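Local coordinates for protein 2,3-dimethylmalate lyase (PDB 3FA4) that belongs to the phosphoenolpyruvate phosphomutase family of TIM-barrel enzymes and binds a magnesium ion, at residues A159-L164 and A174-A179; I114-Q119 and K129-T134. All coordinates share one frame; numbering follows the deposited sequence.

Contact 1: residues A159-L164 and A174-A179; sequences ARTDSL and ARLRAA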
ATOM      1  N   ALA B 159      20.992  14.752  10.693  1.00 33.90           N
ATOM      2  CA  ALA B 159      20.719  14.601  12.120  1.00 33.91           C
ATOM      3  C   ALA B 159      19.976  15.849  12.623  1.00 34.16           C
ATOM      4  O   ALA B 159      20.498  16.935  12.644  1.00 35.21           O
ATOM      5  CB  ALA B 159      22.037  14.355  12.915  1.00 32.08           C
ATOM      6  N   ARG B 160      18.713  15.688  12.971  1.00 34.82           N
ATOM      7  CA  ARG B 160      17.910  16.746  13.510  1.00 34.25           C
ATOM      8  C   ARG B 160      17.780  16.613  15.032  1.00 33.49           C
ATOM      9  O   ARG B 160      17.686  15.500  15.578  1.00 33.21           O
ATOM     10  CB  ARG B 160      16.532  16.669  12.850  1.00 35.05           C
ATOM     11  CG  ARG B 160      15.562  17.619  13.419  1.00 33.54           C
ATOM     12  CD  ARG B 160      14.315  17.547  12.677  1.00 36.68           C
ATOM     13  NE  ARG B 160      13.201  17.849  13.550  1.00 36.24           N
ATOM     14  CZ  ARG B 160      12.053  18.378  13.150  1.00 33.43           C
ATOM     15  NH1 ARG B 160      11.844  18.638  11.877  1.00 31.23           N
ATOM     16  NH2 ARG B 160      11.105  18.610  14.037  1.00 31.99           N
ATOM     17  N   THR B 161      17.770  17.759  15.695  1.00 33.18           N
ATOM     18  CA  THR B 161      17.509  17.831  17.096  1.00 33.83           C
ATOM     19  C   THR B 161      16.426  18.818  17.429  1.00 35.10           C
ATOM     20  O   THR B 161      16.402  19.978  16.955  1.00 34.76           O
ATOM     21  CB  THR B 161      18.747  18.008  17.974  1.00 35.52           C
ATOM     22  OG1 THR B 161      18.358  17.946  19.343  1.00 34.04           O
ATOM     23  CG2 THR B 161      19.594  19.322  17.647  1.00 34.33           C
ATOM     24  N   ASP B 162      15.453  18.282  18.187  1.00 34.99           N
ATOM     25  CA  ASP B 162      14.313  19.070  18.604  1.00 35.65           C
ATOM     26  C   ASP B 162      14.480  19.527  20.028  1.00 35.75           C
ATOM     27  O   ASP B 162      13.487  19.913  20.655  1.00 35.85           O
ATOM     28  CB  ASP B 162      13.018  18.287  18.414  1.00 34.92           C
ATOM     29  CG  ASP B 162      12.680  18.108  16.954  1.00 35.23           C
ATOM     30  OD1 ASP B 162      12.072  18.999  16.333  1.00 39.13           O
ATOM     31  OD2 ASP B 162      13.074  17.098  16.402  1.00 36.84           O
ATOM     32  N   SER B 163      15.725  19.492  20.532  1.00 35.50           N
ATOM     33  CA  SER B 163      15.992  19.775  21.979  1.00 35.73           C
ATOM     34  C   SER B 163      16.123  21.222  22.389  1.00 36.06           C
ATOM     35  O   SER B 163      16.152  21.474  23.569  1.00 36.98           O
ATOM     36  CB  SER B 163      17.209  19.028  22.482  1.00 35.76           C
ATOM     37  OG  SER B 163      18.351  19.483  21.812  1.00 35.54           O
ATOM     38  N   LEU B 164      16.173  22.168  21.446  1.00 36.59           N
ATOM     39  CA  LEU B 164      16.405  23.596  21.805  1.00 37.14           C
ATOM     40  C   LEU B 164      15.480  24.185  22.889  1.00 37.44           C
ATOM     41  O   LEU B 164      15.903  24.562  23.969  1.00 37.70           O
ATOM     42  CB  LEU B 164      16.403  24.488  20.545  1.00 36.25           C
ATOM     43  CG  LEU B 164      16.822  25.947  20.619  1.00 36.53           C
ATOM     44  CD1 LEU B 164      18.241  26.110  21.129  1.00 34.37           C
ATOM     45  CD2 LEU B 164      16.721  26.586  19.250  1.00 36.65           C
ATOM     46  N   ALA B 174      25.524  19.782  21.783  1.00 34.06           N
ATOM     47  CA  ALA B 174      25.968  18.461  22.265  1.00 34.71           C
ATOM     48  C   ALA B 174      25.409  17.262  21.530  1.00 35.04           C
ATOM     49  O   ALA B 174      26.173  16.385  21.124  1.00 36.18           O
ATOM     50  CB  ALA B 174      25.709  18.269  23.806  1.00 34.05           C
ATOM     51  N   ARG B 175      24.092  17.217  21.370  1.00 35.05           N
ATOM     52  CA  ARG B 175      23.407  16.138  20.650  1.00 35.69           C
ATOM     53  C   ARG B 175      23.760  16.150  19.133  1.00 36.24           C
ATOM     54  O   ARG B 175      23.920  15.080  18.496  1.00 35.69           O
ATOM     55  CB  ARG B 175      21.870  16.239  20.835  1.00 35.08           C
ATOM     56  CG  ARG B 175      21.329  15.858  22.210  1.00 33.87           C
ATOM     57  CD  ARG B 175      19.903  16.198  22.341  1.00 30.88           C
ATOM     58  NE  ARG B 175      19.408  15.689  23.624  1.00 31.06           N
ATOM     59  CZ  ARG B 175      18.561  14.675  23.769  1.00 27.80           C
ATOM     60  NH1 ARG B 175      18.017  14.049  22.732  1.00 31.44           N
ATOM     61  NH2 ARG B 175      18.256  14.268  24.959  1.00 31.17           N
ATOM     62  N   LEU B 176      23.861  17.336  18.549  1.00 36.05           N
ATOM     63  CA  LEU B 176      24.397  17.406  17.156  1.00 37.51           C
ATOM     64  C   LEU B 176      25.759  16.795  16.989  1.00 37.15           C
ATOM     65  O   LEU B 176      25.930  16.005  16.093  1.00 38.60           O
ATOM     66  CB  LEU B 176      24.365  18.818  16.549  1.00 36.34           C
ATOM     67  CG  LEU B 176      22.924  19.221  16.230  1.00 35.99           C
ATOM     68  CD1 LEU B 176      22.881  20.646  15.752  1.00 34.71           C
ATOM     69  CD2 LEU B 176      22.246  18.208  15.260  1.00 31.95           C
ATOM     70  N   ARG B 177      26.714  17.191  17.838  1.00 37.90           N
ATOM     71  CA  ARG B 177      28.108  16.700  17.839  1.00 37.60           C
ATOM     72  C   ARG B 177      28.157  15.180  18.112  1.00 37.73           C
ATOM     73  O   ARG B 177      28.888  14.460  17.460  1.00 38.39           O
ATOM     74  CB  ARG B 177      28.895  17.418  18.930  1.00 37.76           C
ATOM     75  CG  ARG B 177      29.463  18.720  18.507  1.00 39.22           C
ATOM     76  CD  ARG B 177      30.249  19.369  19.646  1.00 41.83           C
ATOM     77  NE  ARG B 177      30.713  20.725  19.286  1.00 42.45           N
ATOM     78  CZ  ARG B 177      30.800  21.772  20.132  1.00 41.41           C
ATOM     79  NH1 ARG B 177      30.435  21.699  21.432  1.00 39.32           N
ATOM     80  NH2 ARG B 177      31.231  22.923  19.658  1.00 36.54           N
ATOM     81  N   ALA B 178      27.348  14.666  19.028  1.00 36.56           N
ATOM     82  CA  ALA B 178      27.279  13.225  19.173  1.00 35.64           C
ATOM     83  C   ALA B 178      26.866  12.585  17.823  1.00 35.68           C
ATOM     84  O   ALA B 178      27.420  11.588  17.426  1.00 36.94           O
ATOM     85  CB  ALA B 178      26.337  12.852  20.279  1.00 34.76           C
ATOM     86  N   ALA B 179      25.911  13.152  17.104  1.00 34.96           N
ATOM     87  CA  ALA B 179      25.452  12.524  15.858  1.00 34.59           C
ATOM     88  C   ALA B 179      26.440  12.743  14.682  1.00 34.17           C
ATOM     89  O   ALA B 179      26.531  11.927  13.788  1.00 34.53           O
ATOM     90  CB  ALA B 179      24.065  12.973  15.504  1.00 33.16           C
TER

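Contact 2: residues I114-Q119 and K129-T134; sequences IEDQVQ and KILVDT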
ATOM      1  N   ILE B 114      16.424  12.476  10.529  1.00 37.24           N
ATOM      2  CA  ILE B 114      15.995  11.660  11.708  1.00 37.22           C
ATOM      3  C   ILE B 114      16.219  12.443  13.021  1.00 36.77           C
ATOM      4  O   ILE B 114      17.284  13.015  13.215  1.00 35.73           O
ATOM      5  CB  ILE B 114      16.728  10.268  11.712  1.00 38.12           C
ATOM      6  CG1 ILE B 114      15.847   9.250  11.008  1.00 38.42           C
ATOM      7  CG2 ILE B 114      17.032   9.739  13.133  1.00 34.40           C
ATOM      8  CD1 ILE B 114      16.508   8.065  10.833  1.00 41.87           C
ATOM      9  N   GLU B 115      15.195  12.515  13.863  1.00 36.15           N
ATOM     10  CA  GLU B 115      15.200  13.403  15.031  1.00 37.57           C
ATOM     11  C   GLU B 115      15.235  12.665  16.386  1.00 38.22           C
ATOM     12  O   GLU B 115      15.150  11.397  16.434  1.00 40.21           O
ATOM     13  CB  GLU B 115      14.022  14.406  14.972  1.00 37.45           C
ATOM     14  CG  GLU B 115      12.673  13.781  15.104  1.00 39.07           C
ATOM     15  CD  GLU B 115      11.506  14.591  14.477  1.00 39.72           C
ATOM     16  OE1 GLU B 115      11.464  14.774  13.253  1.00 37.23           O
ATOM     17  OE2 GLU B 115      10.523  14.932  15.208  1.00 43.37           O
ATOM     18  N   ASP B 116      15.381  13.439  17.484  1.00 37.35           N
ATOM     19  CA  ASP B 116      15.626  12.874  18.827  1.00 36.52           C
ATOM     20  C   ASP B 116      14.345  12.769  19.728  1.00 36.35           C
ATOM     21  O   ASP B 116      14.420  12.482  20.934  1.00 34.72           O
ATOM     22  CB  ASP B 116      16.782  13.621  19.513  1.00 36.21           C
ATOM     23  CG  ASP B 116      16.584  15.104  19.522  1.00 35.92           C
ATOM     24  OD1 ASP B 116      15.622  15.576  18.869  1.00 38.91           O
ATOM     25  OD2 ASP B 116      17.373  15.800  20.172  1.00 35.83           O
ATOM     26  N   GLN B 117      13.188  12.957  19.096  1.00 36.63           N
ATOM     27  CA  GLN B 117      11.916  12.841  19.768  1.00 40.14           C
ATOM     28  C   GLN B 117      11.537  11.383  19.987  1.00 40.96           C
ATOM     29  O   GLN B 117      12.159  10.472  19.422  1.00 41.57           O
ATOM     30  CB  GLN B 117      10.812  13.576  18.993  1.00 40.57           C
ATOM     31  CG  GLN B 117      11.005  15.092  18.907  1.00 42.95           C
ATOM     32  CD  GLN B 117       9.696  15.821  18.645  1.00 44.60           C
ATOM     33  OE1 GLN B 117       8.927  16.054  19.543  1.00 44.75           O
ATOM     34  NE2 GLN B 117       9.459  16.187  17.419  1.00 47.57           N
ATOM     35  N   VAL B 118      10.554  11.185  20.863  1.00 42.04           N
ATOM     36  CA  VAL B 118       9.960   9.877  21.115  1.00 43.04           C
ATOM     37  C   VAL B 118       9.040   9.585  19.928  1.00 43.27           C
ATOM     38  O   VAL B 118       8.511  10.506  19.286  1.00 41.85           O
ATOM     39  CB  VAL B 118       9.188   9.842  22.439  1.00 42.51           C
ATOM     40  CG1 VAL B 118       8.567   8.483  22.643  1.00 47.06           C
ATOM     41  CG2 VAL B 118      10.125  10.050  23.575  1.00 41.28           C
ATOM     42  N   GLN B 119       8.902   8.302  19.600  1.00 43.88           N
ATOM     43  CA  GLN B 119       8.101   7.927  18.465  1.00 45.40           C
ATOM     44  C   GLN B 119       6.697   8.519  18.572  1.00 47.38           C
ATOM     45  O   GLN B 119       6.234   9.183  17.609  1.00 48.63           O
ATOM     46  CB  GLN B 119       7.984   6.418  18.374  1.00 44.13           C
ATOM     47  CG  GLN B 119       7.490   5.966  17.017  1.00 42.99           C
ATOM     48  CD  GLN B 119       7.673   4.473  16.869  1.00 46.50           C
ATOM     49  OE1 GLN B 119       8.351   3.825  17.723  1.00 43.78           O
ATOM     50  NE2 GLN B 119       7.112   3.903  15.767  1.00 42.71           N
ATOM     51  N   LYS B 129       6.639  18.730  22.818  1.00 43.50           N
ATOM     52  CA  LYS B 129       7.769  17.963  22.230  1.00 44.00           C
ATOM     53  C   LYS B 129       8.542  17.206  23.268  1.00 43.85           C
ATOM     54  O   LYS B 129       9.222  17.819  24.095  1.00 44.52           O
ATOM     55  CB  LYS B 129       8.718  18.865  21.454  1.00 43.78           C
ATOM     56  CG  LYS B 129       8.017  19.482  20.245  1.00 42.99           C
ATOM     57  CD  LYS B 129       8.944  19.684  19.088  1.00 43.62           C
ATOM     58  CE  LYS B 129      10.087  20.665  19.446  1.00 43.64           C
ATOM     59  NZ  LYS B 129      10.819  21.109  18.185  1.00 43.39           N
ATOM     60  N   ILE B 130       8.401  15.869  23.241  1.00 43.63           N
ATOM     61  CA  ILE B 130       9.028  14.939  24.212  1.00 41.63           C
ATOM     62  C   ILE B 130      10.277  14.241  23.650  1.00 40.57           C
ATOM     63  O   ILE B 130      10.247  13.644  22.568  1.00 40.24           O
ATOM     64  CB  ILE B 130       8.042  13.868  24.637  1.00 40.79           C
ATOM     65  CG1 ILE B 130       6.703  14.514  25.036  1.00 40.65           C
ATOM     66  CG2 ILE B 130       8.638  13.000  25.790  1.00 42.85           C
ATOM     67  CD1 ILE B 130       6.640  15.020  26.531  1.00 40.82           C
ATOM     68  N   LEU B 131      11.367  14.270  24.402  1.00 39.72           N
ATOM     69  CA  LEU B 131      12.655  13.842  23.822  1.00 39.35           C
ATOM     70  C   LEU B 131      13.171  12.551  24.377  1.00 39.22           C
ATOM     71  O   LEU B 131      12.871  12.200  25.490  1.00 39.48           O
ATOM     72  CB  LEU B 131      13.700  14.915  24.039  1.00 38.52           C
ATOM     73  CG  LEU B 131      13.653  16.195  23.230  1.00 36.67           C
ATOM     74  CD1 LEU B 131      15.011  16.723  23.411  1.00 37.41           C
ATOM     75  CD2 LEU B 131      13.477  15.934  21.799  1.00 35.62           C
ATOM     76  N   VAL B 132      13.959  11.846  23.580  1.00 40.14           N
ATOM     77  CA  VAL B 132      14.623  10.592  24.013  1.00 39.57           C
ATOM     78  C   VAL B 132      16.098  10.886  24.386  1.00 39.69           C
ATOM     79  O   VAL B 132      16.740  11.817  23.793  1.00 39.83           O
ATOM     80  CB  VAL B 132      14.446   9.534  22.856  1.00 39.86           C
ATOM     81  CG1 VAL B 132      15.670   9.389  21.999  1.00 39.22           C
ATOM     82  CG2 VAL B 132      13.995   8.202  23.396  1.00 38.96           C
ATOM     83  N   ASP B 133      16.640  10.155  25.363  1.00 38.77           N
ATOM     84  CA  ASP B 133      18.024  10.386  25.827  1.00 38.67           C
ATOM     85  C   ASP B 133      18.998  10.363  24.640  1.00 38.24           C
ATOM     86  O   ASP B 133      18.648   9.842  23.596  1.00 36.91           O
ATOM     87  CB  ASP B 133      18.411   9.320  26.809  1.00 39.17           C
ATOM     88  CG  ASP B 133      18.301   7.967  26.205  1.00 41.90           C
ATOM     89  OD1 ASP B 133      17.152   7.479  25.966  1.00 42.08           O
ATOM     90  OD2 ASP B 133      19.370   7.420  25.903  1.00 43.65           O
ATOM     91  N   THR B 134      20.197  10.942  24.800  1.00 38.03           N
ATOM     92  CA  THR B 134      21.124  11.122  23.695  1.00 37.16           C
ATOM     93  C   THR B 134      21.605   9.810  23.184  1.00 37.41           C
ATOM     94  O   THR B 134      21.797   9.673  21.984  1.00 38.08           O
ATOM     95  CB  THR B 134      22.343  12.020  24.065  1.00 37.26           C
ATOM     96  OG1 THR B 134      21.891  13.331  24.464  1.00 35.23           O
ATOM     97  CG2 THR B 134      23.250  12.216  22.878  1.00 37.44           C
TER

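Contact 1: residues A159-L164 and A174-A179
Ala159 and Ala179 meet methyl to methyl, with CB of Ala159 3.6 Å from CB of Ala179. At this end of the interface a strand and a helix come close because neither brings anything longer than one carbon; helix 134-151 covers the pair through Tyr137 and Ile141. One turn back along the helix, Leu176 supplies the greasy bulk. Its CD2 lies 3.4 Å from Ala159 O, and its CG stands 3.6 Å from CG2 of Thr161. A beta-branched residue suits this position because its two branches can face different surroundings. In Thr161, OG1 lies opposite the backbone N (chi1 -175°), which leaves the methyl CG2 between the backbone N and the carbonyl carbon, facing Leu176, while OG1 probably hydrogen-bonds Asp116.

The contact is the beta-alpha unit of a TIM barrel: strand 156-161 leads into helix 169-181, which packs on the outside and runs back against it, the segment axes 8.5 Å apart at 163°. Alternation along the strand sends Ala159 and Thr161 to the helix and Arg160 to the other face, where its guanidinium grips Asp162 side-on.

Past the strand's end the packing thins. Ser163 and Thr161 form an ST turn, Ser163 N donating to Thr161 OG1 over 3.3 Å. The small Ser163 side chain also touches Arg175, with CB and OG both against CD and OG 3.7 Å from it. Arginine fits here because its CD lies against OG1 of Thr161 and OG of Ser163, the chain crossing Thr161 at about a right angle, while its buried charge is carried beyond them, NH1 to Val132 O and Asp116, NE to Glu171. On the helix's solvent side Arg177 points elsewhere, reaching with NH2 for the backbone oxygen of Asp204.

Contact 2: residues I114-Q119 and K129-T134
With chi1 at -65°, Gln117 places CG beside its own backbone N, and the extended remainder of the chain carries the amide across Lys129, where OE1 rests 3.4 Å from CB of Lys129. In Leu131 a similar first torsion (-73°) sets CG beside its backbone N, and the second torsion leaves CD2 3.6 Å from Asp116 OD1. The backbones form a single antiparallel bridge at the non-hydrogen-bonded pair Gln117 and Leu131, flanked by Val132 N to Asp116 O (2.8 Å, 171° at the hydrogen) and Val118 N to Ile130 O (3.0 Å). Branched Val118 and Ile130 lie side by side, their CG2 methyls 4.0 Å apart, and provide apolar cover on the surface side. The bridge clasps the loop between strand 111-114 and helix 134-151, at the C-terminal ends of the barrel strands; residues 122-128 within it are not modelled, consistent with mobility. Gln117 NE2 donates to Glu115 OE2 over 2.8 Å, steadying a side chain that comes within about 7 Å of the bound magnesium ion. Lys129 sends its ammonium to Asp162, whose backbone N bonds Asp116 OD1. Backbone bonds thus set the shape of the clasp, and side-chain charges probably tie it to the next beta-alpha unit.

Contact 1 is buried and joins a regular strand to its own helix, largely through apolar groups; contact 2 lies nearer the surface and joins two parts of one loop, chiefly through backbone hydrogen bonds. They hold successive beta-alpha units, since the loop of contact 2 leads into helix 134-151, which precedes strand 156-161. The two meet, their centres 10 Å apart: Asp116 and Val132 of contact 2 receive polar ends from contact 1, and Ser163 CB packs on Leu131 CD1. Polar groups gather where the two contacts meet, beyond the C-terminal end of strand 156-161, while the hydrocarbon packing lies along the strand itself.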